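PDB 2A0B: HPT domain from Escherichia coli, which relays phosphate on a histidine within the sensor kinase ArcB, which activates ArcA through a four-step phosphorelay for anaerobic repression of the arc modulon. Local coordinates for residues A10-P15 against E113-W118; D31-F36 against G71-R76; R76-L81 against K105-H110. One frame throughout, in Å; residues are numbered along the deposited sequence.

Contact 1. Residues A10-P15 against E113-W118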
loop_
_atom_site.group_PDB
_atom_site.type_symbol
_atom_site.label_atom_id
_atom_site.label_comp_id
_atom_site.label_asym_id
_atom_site.label_seq_id
_atom_site.Cartn_x
_atom_site.Cartn_y
_atom_site.Cartn_z
ATOM N N ALA A 10 -0.530 -13.509 -1.981
ATOM C CA ALA A 10 -1.643 -12.597 -2.038
ATOM C C ALA A 10 -1.260 -11.163 -1.761
ATOM O O ALA A 10 -1.789 -10.252 -2.396
ATOM C CB ALA A 10 -2.698 -13.080 -1.035
ATOM N N LEU A 11 -0.347 -10.887 -0.843
ATOM C CA LEU A 11 -0.088 -9.553 -0.399
ATOM C C LEU A 11 1.167 -8.940 -1.187
ATOM O O LEU A 11 1.198 -7.758 -1.085
ATOM C CB LEU A 11 0.234 -9.490 1.101
ATOM C CG LEU A 11 -0.958 -10.016 2.025
ATOM C CD1 LEU A 11 -0.483 -9.971 3.446
ATOM C CD2 LEU A 11 -2.112 -9.037 1.802
ATOM N N LEU A 12 1.946 -9.877 -1.656
ATOM C CA LEU A 12 3.190 -9.226 -2.259
ATOM C C LEU A 12 3.228 -9.493 -3.728
ATOM O O LEU A 12 2.690 -10.423 -4.288
ATOM C CB LEU A 12 4.404 -9.984 -1.674
ATOM C CG LEU A 12 4.485 -10.007 -0.133
ATOM C CD1 LEU A 12 5.713 -10.824 0.289
ATOM C CD2 LEU A 12 4.427 -8.607 0.408
ATOM N N ASP A 13 4.059 -8.661 -4.443
ATOM C CA ASP A 13 4.300 -8.954 -5.847
ATOM C C ASP A 13 5.589 -9.789 -5.957
ATOM O O ASP A 13 6.700 -9.173 -6.021
ATOM C CB ASP A 13 4.457 -7.644 -6.612
ATOM C CG ASP A 13 4.592 -7.843 -8.115
ATOM O OD1 ASP A 13 4.823 -8.918 -8.638
ATOM O OD2 ASP A 13 4.348 -6.767 -8.733
ATOM N N ILE A 14 5.507 -11.077 -5.826
ATOM C CA ILE A 14 6.666 -11.972 -5.764
ATOM C C ILE A 14 7.521 -11.941 -7.023
ATOM O O ILE A 14 8.745 -11.753 -6.824
ATOM C CB ILE A 14 6.297 -13.418 -5.386
ATOM C CG1 ILE A 14 5.479 -13.331 -4.090
ATOM C CG2 ILE A 14 7.585 -14.219 -5.179
ATOM C CD1 ILE A 14 6.229 -12.770 -2.919
ATOM N N PRO A 15 6.976 -11.958 -8.198
ATOM C CA PRO A 15 7.805 -11.873 -9.433
ATOM C C PRO A 15 8.619 -10.573 -9.402
ATOM O O PRO A 15 9.836 -10.641 -9.743
ATOM C CB PRO A 15 6.813 -11.859 -10.568
ATOM C CG PRO A 15 5.716 -12.782 -10.009
ATOM C CD PRO A 15 5.575 -12.246 -8.598
ATOM N N GLU A 113 4.945 -6.270 7.865
ATOM C CA GLU A 113 5.647 -7.383 8.512
ATOM C C GLU A 113 5.794 -8.598 7.681
ATOM O O GLU A 113 6.732 -9.409 7.720
ATOM C CB GLU A 113 4.817 -7.768 9.803
ATOM C CG GLU A 113 4.888 -6.683 10.821
ATOM C CD GLU A 113 3.912 -6.813 11.994
ATOM O OE1 GLU A 113 2.975 -7.617 11.879
ATOM O OE2 GLU A 113 4.107 -6.103 12.973
ATOM N N VAL A 114 4.833 -8.992 6.796
ATOM C CA VAL A 114 4.857 -10.058 5.864
ATOM C C VAL A 114 6.009 -9.815 4.801
ATOM O O VAL A 114 6.663 -10.790 4.556
ATOM C CB VAL A 114 3.503 -10.240 5.138
ATOM C CG1 VAL A 114 3.578 -11.255 4.042
ATOM C CG2 VAL A 114 2.514 -10.791 6.223
ATOM N N LEU A 115 6.116 -8.595 4.365
ATOM C CA LEU A 115 7.240 -8.360 3.364
ATOM C C LEU A 115 8.567 -8.460 4.087
ATOM O O LEU A 115 9.444 -9.133 3.511
ATOM C CB LEU A 115 6.947 -7.008 2.747
ATOM C CG LEU A 115 8.147 -6.506 1.839
ATOM C CD1 LEU A 115 8.330 -7.504 0.783
ATOM C CD2 LEU A 115 7.775 -5.088 1.403
ATOM N N LYS A 116 8.674 -7.951 5.288
ATOM C CA LYS A 116 9.977 -8.063 6.011
ATOM C C LYS A 116 10.358 -9.507 6.146
ATOM O O LYS A 116 11.497 -9.948 5.946
ATOM C CB LYS A 116 9.959 -7.413 7.370
ATOM C CG LYS A 116 10.052 -5.915 7.341
ATOM C CD LYS A 116 9.897 -5.256 8.676
ATOM C CE LYS A 116 10.092 -3.761 8.664
ATOM N NZ LYS A 116 9.792 -3.154 10.002
ATOM N N ALA A 117 9.405 -10.388 6.530
ATOM C CA ALA A 117 9.710 -11.785 6.696
ATOM C C ALA A 117 10.112 -12.464 5.421
ATOM O O ALA A 117 11.006 -13.300 5.387
ATOM C CB ALA A 117 8.469 -12.444 7.354
ATOM N N TRP A 118 9.486 -12.121 4.292
ATOM C CA TRP A 118 9.757 -12.712 3.003
ATOM C C TRP A 118 11.193 -12.304 2.578
ATOM O O TRP A 118 11.862 -13.228 2.089
ATOM C CB TRP A 118 8.731 -12.165 1.973
ATOM C CG TRP A 118 8.907 -12.866 0.657
ATOM C CD1 TRP A 118 8.370 -14.037 0.242
ATOM C CD2 TRP A 118 9.786 -12.427 -0.410
ATOM N NE1 TRP A 118 8.837 -14.377 -1.018
ATOM C CE2 TRP A 118 9.700 -13.377 -1.416
ATOM C CE3 TRP A 118 10.616 -11.302 -0.542
ATOM C CZ2 TRP A 118 10.412 -13.298 -2.623
ATOM C CZ3 TRP A 118 11.350 -11.211 -1.740
ATOM C CH2 TRP A 118 11.207 -12.168 -2.723
#
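L12 packs against W118 and L115 at the centre of an aliphatic contact. Its two methyls divide the work. L12 CD1 rests against W118 CB at 3.7 Å and meets the ring obliquely, while L12 CD2 meets L115 CB at 3.8 Å. L11 and V114 cross at about a right angle, with L11 CD1 and V114 CG2 4.2 Å apart.

I14 adds a CH-pi contact. It was modelled in two conformers, and what follows belongs to one of them. There the CD1 methyl of I14 lies over one face of the W118 indole, 3.9 Å from the centroid of the five-membered ring and 24° off its normal. The methyl is displaced toward the rim. W118 CG is anti to the backbone N (chi1 -174°), which carries the indole off its helix toward the start of helix 14-23.

In the HPt four-helix bundle, this contact sets the turn between the short helices 7-11 and 14-23 against the long C-terminal helix 93-122. L115 and W118 also pack on L17 of helix 14-23. With a serine in place of W118, L12 CD1 would probably be left without the ring it packs beside, and a gap would open next to helix 14-23.

No hydrogen bond joins the two segments. The polar links of the turn run elsewhere. L12 O accepts from R76 NE, and the D13 backbone bonds to G74. D13 is also the N-cap of helix 14-23, where its OD1 accepts a weak hydrogen bond from M16 N.

Contact 2. Residues D31-F36 against G71-R76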
loop_
_atom_site.group_PDB
_atom_site.type_symbol
_atom_site.label_atom_id
_atom_site.label_comp_id
_atom_site.label_asym_id
_atom_site.label_seq_id
_atom_site.Cartn_x
_atom_site.Cartn_y
_atom_site.Cartn_z
ATOM N N ASP A 31 15.634 -0.540 2.773
ATOM C CA ASP A 31 15.648 0.881 3.015
ATOM C C ASP A 31 14.334 1.563 2.550
ATOM O O ASP A 31 13.930 2.511 3.199
ATOM C CB ASP A 31 16.792 1.592 2.255
ATOM C CG ASP A 31 18.143 1.214 2.847
ATOM O OD1 ASP A 31 18.195 0.687 3.966
ATOM O OD2 ASP A 31 19.153 1.465 2.142
ATOM N N GLY A 32 13.838 1.139 1.418
ATOM C CA GLY A 32 12.599 1.692 0.830
ATOM C C GLY A 32 11.443 1.354 1.826
ATOM O O GLY A 32 10.643 2.236 2.046
ATOM N N LEU A 33 11.470 0.112 2.280
ATOM C CA LEU A 33 10.408 -0.270 3.224
ATOM C C LEU A 33 10.441 0.529 4.474
ATOM O O LEU A 33 9.416 0.903 5.090
ATOM C CB LEU A 33 10.536 -1.772 3.483
ATOM C CG LEU A 33 9.343 -2.397 4.227
ATOM C CD1 LEU A 33 8.041 -2.117 3.480
ATOM C CD2 LEU A 33 9.569 -3.895 4.323
ATOM N N ALA A 34 11.609 0.895 5.039
ATOM C CA ALA A 34 11.727 1.704 6.230
ATOM C C ALA A 34 11.156 3.082 6.009
ATOM O O ALA A 34 10.505 3.689 6.865
ATOM C CB ALA A 34 13.191 1.786 6.687
ATOM N N VAL A 35 11.341 3.658 4.789
ATOM C CA VAL A 35 10.776 4.922 4.473
ATOM C C VAL A 35 9.208 4.802 4.349
ATOM O O VAL A 35 8.550 5.676 4.890
ATOM C CB VAL A 35 11.298 5.528 3.138
ATOM C CG1 VAL A 35 10.553 6.778 2.731
ATOM C CG2 VAL A 35 12.772 5.854 3.432
ATOM N N PHE A 36 8.797 3.733 3.761
ATOM C CA PHE A 36 7.306 3.512 3.618
ATOM C C PHE A 36 6.703 3.456 5.022
ATOM O O PHE A 36 5.658 4.126 5.208
ATOM C CB PHE A 36 7.081 2.239 2.855
ATOM C CG PHE A 36 5.613 1.904 2.607
ATOM C CD1 PHE A 36 4.955 2.475 1.544
ATOM C CD2 PHE A 36 4.999 1.001 3.447
ATOM C CE1 PHE A 36 3.604 2.118 1.335
ATOM C CE2 PHE A 36 3.646 0.681 3.258
ATOM C CZ PHE A 36 2.980 1.223 2.192
ATOM N N GLY A 71 3.402 0.244 -4.453
ATOM C CA GLY A 71 3.799 -0.491 -5.645
ATOM C C GLY A 71 5.356 -0.419 -5.755
ATOM O O GLY A 71 5.910 -1.430 -6.209
ATOM N N SER A 72 5.930 0.613 -5.243
ATOM C CA SER A 72 7.395 0.760 -5.365
ATOM C C SER A 72 8.142 -0.297 -4.571
ATOM O O SER A 72 9.306 -0.605 -4.853
ATOM C CB SER A 72 7.787 2.169 -4.981
ATOM O OG SER A 72 8.024 2.398 -3.623
ATOM N N VAL A 73 7.539 -0.764 -3.462
ATOM C CA VAL A 73 8.137 -1.779 -2.613
ATOM C C VAL A 73 7.446 -3.131 -2.683
ATOM O O VAL A 73 7.795 -4.038 -1.891
ATOM C CB VAL A 73 8.260 -1.280 -1.167
ATOM C CG1 VAL A 73 9.240 -0.114 -1.068
ATOM C CG2 VAL A 73 6.914 -0.860 -0.544
ATOM N N GLY A 74 6.573 -3.389 -3.634
ATOM C CA GLY A 74 5.999 -4.716 -3.864
ATOM C C GLY A 74 4.768 -5.058 -2.937
ATOM O O GLY A 74 4.578 -6.295 -2.963
ATOM N N LEU A 75 4.235 -4.008 -2.448
ATOM C CA LEU A 75 2.989 -4.356 -1.562
ATOM C C LEU A 75 1.781 -4.364 -2.535
ATOM O O LEU A 75 1.128 -3.308 -2.503
ATOM C CB LEU A 75 2.941 -3.359 -0.435
ATOM C CG LEU A 75 4.116 -3.472 0.615
ATOM C CD1 LEU A 75 4.222 -2.276 1.501
ATOM C CD2 LEU A 75 3.919 -4.773 1.390
ATOM N N ARG A 76 1.596 -5.451 -3.215
ATOM C CA ARG A 76 0.595 -5.565 -4.284
ATOM C C ARG A 76 -0.857 -5.357 -3.748
ATOM O O ARG A 76 -1.587 -4.623 -4.370
ATOM C CB ARG A 76 0.737 -6.951 -4.873
ATOM C CG ARG A 76 -0.144 -7.363 -6.038
ATOM C CD ARG A 76 -0.473 -8.844 -5.901
ATOM N NE ARG A 76 0.406 -9.859 -6.396
ATOM C CZ ARG A 76 0.847 -10.208 -7.604
ATOM N NH1 ARG A 76 0.564 -9.551 -8.728
ATOM N NH2 ARG A 76 1.672 -11.249 -7.758
#
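V73 uses both of its methyls against helix 26-52. V73 CG1 presses on the helix backbone, 3.9 Å from G32 C. The glycine gives it room, since a CB on residue 32 would point this way and sit tight against that methyl. V73 CG2 reaches the side chains instead, 4.4 Å from F36 CG and equally far from L33 CD1.

L75 meets F36 from the opposite direction. Its CD1 methyl lies over one face of the phenyl ring, 4.0 Å from the F36 centroid and 30° off the normal, a CH-pi contact. The same methyl is 4.3 Å from L33 CD1.

V73 and L75 stand on the turn that ends helix 56-72. It is a Schellman motif with G74, at positive phi, as the C-prime residue. L75 N bonds to A70 O, and G74 N bonds weakly to G71 O. L75 then takes the N-cap position of helix 76-85, so two bundle helices are joined by a short link whose apolar side chains face inward.

F36 CG is anti to the backbone N (chi1 -179°), which points the ring at L75. The ring also packs on A69, A70 and V112 of helix 93-122.

Contact 3. Residues R76-L81 against K105-H110. With ZN (zinc ion), chain B.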
loop_
_atom_site.group_PDB
_atom_site.type_symbol
_atom_site.label_atom_id
_atom_site.label_comp_id
_atom_site.label_asym_id
_atom_site.label_seq_id
_atom_site.Cartn_x
_atom_site.Cartn_y
_atom_site.Cartn_z
ATOM N N ARG A 76 1.596 -5.451 -3.215
ATOM C CA ARG A 76 0.595 -5.565 -4.284
ATOM C C ARG A 76 -0.857 -5.357 -3.748
ATOM O O ARG A 76 -1.587 -4.623 -4.370
ATOM C CB ARG A 76 0.737 -6.951 -4.873
ATOM C CG ARG A 76 -0.144 -7.363 -6.038
ATOM C CD ARG A 76 -0.473 -8.844 -5.901
ATOM N NE ARG A 76 0.406 -9.859 -6.396
ATOM C CZ ARG A 76 0.847 -10.208 -7.604
ATOM N NH1 ARG A 76 0.564 -9.551 -8.728
ATOM N NH2 ARG A 76 1.672 -11.249 -7.758
ATOM N N HIS A 77 -1.117 -5.910 -2.548
ATOM C CA HIS A 77 -2.547 -5.699 -2.109
ATOM C C HIS A 77 -2.809 -4.321 -1.655
ATOM O O HIS A 77 -3.912 -3.711 -1.888
ATOM C CB HIS A 77 -2.756 -6.720 -0.966
ATOM C CG HIS A 77 -4.116 -6.527 -0.291
ATOM N ND1 HIS A 77 -5.260 -6.698 -1.042
ATOM C CD2 HIS A 77 -4.404 -6.139 0.939
ATOM C CE1 HIS A 77 -6.297 -6.449 -0.215
ATOM N NE2 HIS A 77 -5.790 -6.098 0.924
ATOM N N LEU A 78 -1.890 -3.587 -1.022
ATOM C CA LEU A 78 -2.013 -2.225 -0.638
ATOM C C LEU A 78 -2.099 -1.343 -1.915
ATOM O O LEU A 78 -2.808 -0.370 -1.962
ATOM C CB LEU A 78 -0.952 -1.636 0.288
ATOM C CG LEU A 78 -0.797 -2.357 1.655
ATOM C CD1 LEU A 78 0.213 -1.664 2.543
ATOM C CD2 LEU A 78 -2.172 -2.245 2.384
ATOM N N GLN A 79 -1.318 -1.777 -2.924
ATOM C CA GLN A 79 -1.414 -1.021 -4.199
ATOM C C GLN A 79 -2.808 -1.111 -4.852
ATOM O O GLN A 79 -3.325 -0.070 -5.260
ATOM C CB GLN A 79 -0.360 -1.624 -5.158
ATOM C CG GLN A 79 -0.238 -0.783 -6.443
ATOM C CD GLN A 79 0.643 -1.496 -7.446
ATOM O OE1 GLN A 79 1.221 -0.804 -8.298
ATOM N NE2 GLN A 79 0.793 -2.782 -7.427
ATOM N N GLN A 80 -3.372 -2.299 -4.739
ATOM C CA GLN A 80 -4.728 -2.508 -5.303
ATOM C C GLN A 80 -5.774 -1.756 -4.491
ATOM O O GLN A 80 -6.678 -1.106 -5.078
ATOM C CB GLN A 80 -5.055 -3.983 -5.404
ATOM C CG GLN A 80 -6.418 -4.244 -6.053
ATOM C CD GLN A 80 -6.643 -3.549 -7.376
ATOM O OE1 GLN A 80 -5.691 -3.344 -8.167
ATOM N NE2 GLN A 80 -7.891 -3.148 -7.669
ATOM N N LEU A 81 -5.603 -1.699 -3.155
ATOM C CA LEU A 81 -6.545 -0.834 -2.393
ATOM C C LEU A 81 -6.487 0.618 -2.748
ATOM O O LEU A 81 -7.356 1.464 -2.826
ATOM C CB LEU A 81 -6.296 -0.929 -0.862
ATOM C CG LEU A 81 -6.863 -2.161 -0.190
ATOM C CD1 LEU A 81 -6.436 -2.105 1.266
ATOM C CD2 LEU A 81 -8.375 -2.096 -0.378
ATOM N N LYS A 105 -6.104 1.068 6.910
ATOM C CA LYS A 105 -5.665 1.529 8.199
ATOM C C LYS A 105 -5.343 0.324 9.084
ATOM O O LYS A 105 -4.348 0.283 9.831
ATOM C CB LYS A 105 -6.753 2.406 8.822
ATOM C CG LYS A 105 -6.452 2.786 10.281
ATOM C CD LYS A 105 -7.609 3.649 10.792
ATOM C CE LYS A 105 -7.146 4.558 11.923
ATOM N NZ LYS A 105 -8.319 5.156 12.647
ATOM N N GLU A 106 -6.264 -0.643 9.071
ATOM C CA GLU A 106 -6.110 -1.791 9.960
ATOM C C GLU A 106 -5.012 -2.738 9.545
ATOM O O GLU A 106 -4.465 -3.420 10.433
ATOM C CB GLU A 106 -7.430 -2.648 10.062
ATOM C CG GLU A 106 -8.514 -1.881 10.815
ATOM C CD GLU A 106 -9.851 -2.668 10.898
ATOM O OE1 GLU A 106 -9.869 -3.879 10.742
ATOM O OE2 GLU A 106 -10.822 -1.928 11.103
ATOM N N GLU A 107 -4.656 -2.907 8.258
ATOM C CA GLU A 107 -3.755 -3.923 7.847
ATOM C C GLU A 107 -2.301 -3.430 7.378
ATOM O O GLU A 107 -1.596 -4.439 7.265
ATOM C CB GLU A 107 -4.257 -4.694 6.667
ATOM C CG GLU A 107 -4.185 -3.895 5.346
ATOM C CD GLU A 107 -4.617 -4.793 4.253
ATOM O OE1 GLU A 107 -4.079 -5.836 3.884
ATOM O OE2 GLU A 107 -5.711 -4.437 3.714
ATOM N N TRP A 108 -2.166 -2.154 7.239
ATOM C CA TRP A 108 -0.835 -1.949 6.515
ATOM C C TRP A 108 0.391 -2.366 7.334
ATOM O O TRP A 108 1.297 -2.870 6.620
ATOM C CB TRP A 108 -0.771 -0.490 6.108
ATOM C CG TRP A 108 -0.581 0.510 7.162
ATOM C CD1 TRP A 108 -1.510 1.234 7.860
ATOM C CD2 TRP A 108 0.674 0.931 7.758
ATOM N NE1 TRP A 108 -0.985 2.076 8.768
ATOM C CE2 TRP A 108 0.425 1.872 8.704
ATOM C CE3 TRP A 108 1.997 0.493 7.421
ATOM C CZ2 TRP A 108 1.410 2.508 9.481
ATOM C CZ3 TRP A 108 2.975 1.125 8.193
ATOM C CH2 TRP A 108 2.695 2.080 9.162
ATOM N N ARG A 109 0.306 -2.211 8.654
ATOM C CA ARG A 109 1.519 -2.662 9.405
ATOM C C ARG A 109 1.724 -4.116 9.223
ATOM O O ARG A 109 2.853 -4.703 9.128
ATOM C CB ARG A 109 1.435 -2.133 10.827
ATOM C CG ARG A 109 1.318 -0.645 11.050
ATOM C CD ARG A 109 1.353 -0.222 12.509
ATOM N NE ARG A 109 1.381 1.215 12.757
ATOM C CZ ARG A 109 0.336 2.026 12.812
ATOM N NH1 ARG A 109 -0.887 1.543 12.583
ATOM N NH2 ARG A 109 0.509 3.320 13.039
ATOM N N HIS A 110 0.653 -4.986 9.214
ATOM C CA HIS A 110 0.776 -6.387 8.977
ATOM C C HIS A 110 1.380 -6.776 7.645
ATOM O O HIS A 110 2.174 -7.672 7.468
ATOM C CB HIS A 110 -0.628 -7.080 9.199
ATOM C CG HIS A 110 -0.714 -8.472 8.719
ATOM N ND1 HIS A 110 -0.203 -9.537 9.431
ATOM C CD2 HIS A 110 -1.222 -9.087 7.612
ATOM C CE1 HIS A 110 -0.374 -10.668 8.806
ATOM N NE2 HIS A 110 -1.010 -10.440 7.681
HETATM ZN ZN ZN B . -6.806 -5.834 2.722
#
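H77 and E107 meet at a zinc ion. H77 NE2 binds the metal at 2.1 Å, and E107 OE2 binds the same zinc ion at 2.0 Å. E103, one turn earlier on helix 93-122, also binds it. E107 ligates through one oxygen, since its OE1 stays 3.0 Å from the zinc ion. That oxygen lies at the edge of the imidazole, near the ring plane, with E107 OE1 to H77 CD2 at 3.0 Å. Ring and carboxylate planes are 44° apart. H77 NE2 and E107 OE2 are close only because both hold the metal; they share no hydrogen bond. The zinc probably offsets the negative charge gathered here, as E107 OE1 also lies near D111 OD1.

L78 follows and divides its methyls between two neighbours. L78 CD2 runs past the aliphatic part of the glutamate, 3.9 Å from E107 CG. L78 CD1 meets W108 CB at 3.9 Å, touching the tryptophan at its base, while the indole leads away from this segment.

One turn after H77, L81 comes toward the carboxylate from the opposite direction. Its CD1 methyl is 3.5 Å from E107 OE2. E107 CG sits between its own backbone N and carbonyl carbon (chi1 73°), and the extended chain beyond it carries the carboxylate across to H77 and L81.

The two helix segments run nearly antiparallel, at 155°, with their axes 10.8 Å apart. Helix 93-122 is kinked here, where the N atoms of R109 and H110 make no bond to the preceding turn. On the bundle side L78 packs on F36 of helix 26-52 and A70 of helix 56-72, while H77 touches L11 of helix 7-11.

The three contacts lie close together, with centres 10 to 11 Å apart. Contacts 1 and 3 both use helix 93-122, at successive positions along it. Contacts 2 and 3 come in series along the chain, share R76, and are both nested inside the loop closed by contact 1. The turn at 71-76 belongs to contact 2, runs into contact 3 and bonds to segment 10-15 of contact 1. Contacts 2 and 3 also meet where F36 CZ packs on L78 CD1. Contact 1 joins the short N-terminal helices to the HPt bundle, while contacts 2 and 3 join helices within it. The phosphorylation site, H64, stands apart, its side chain about 12 Å from that of L81.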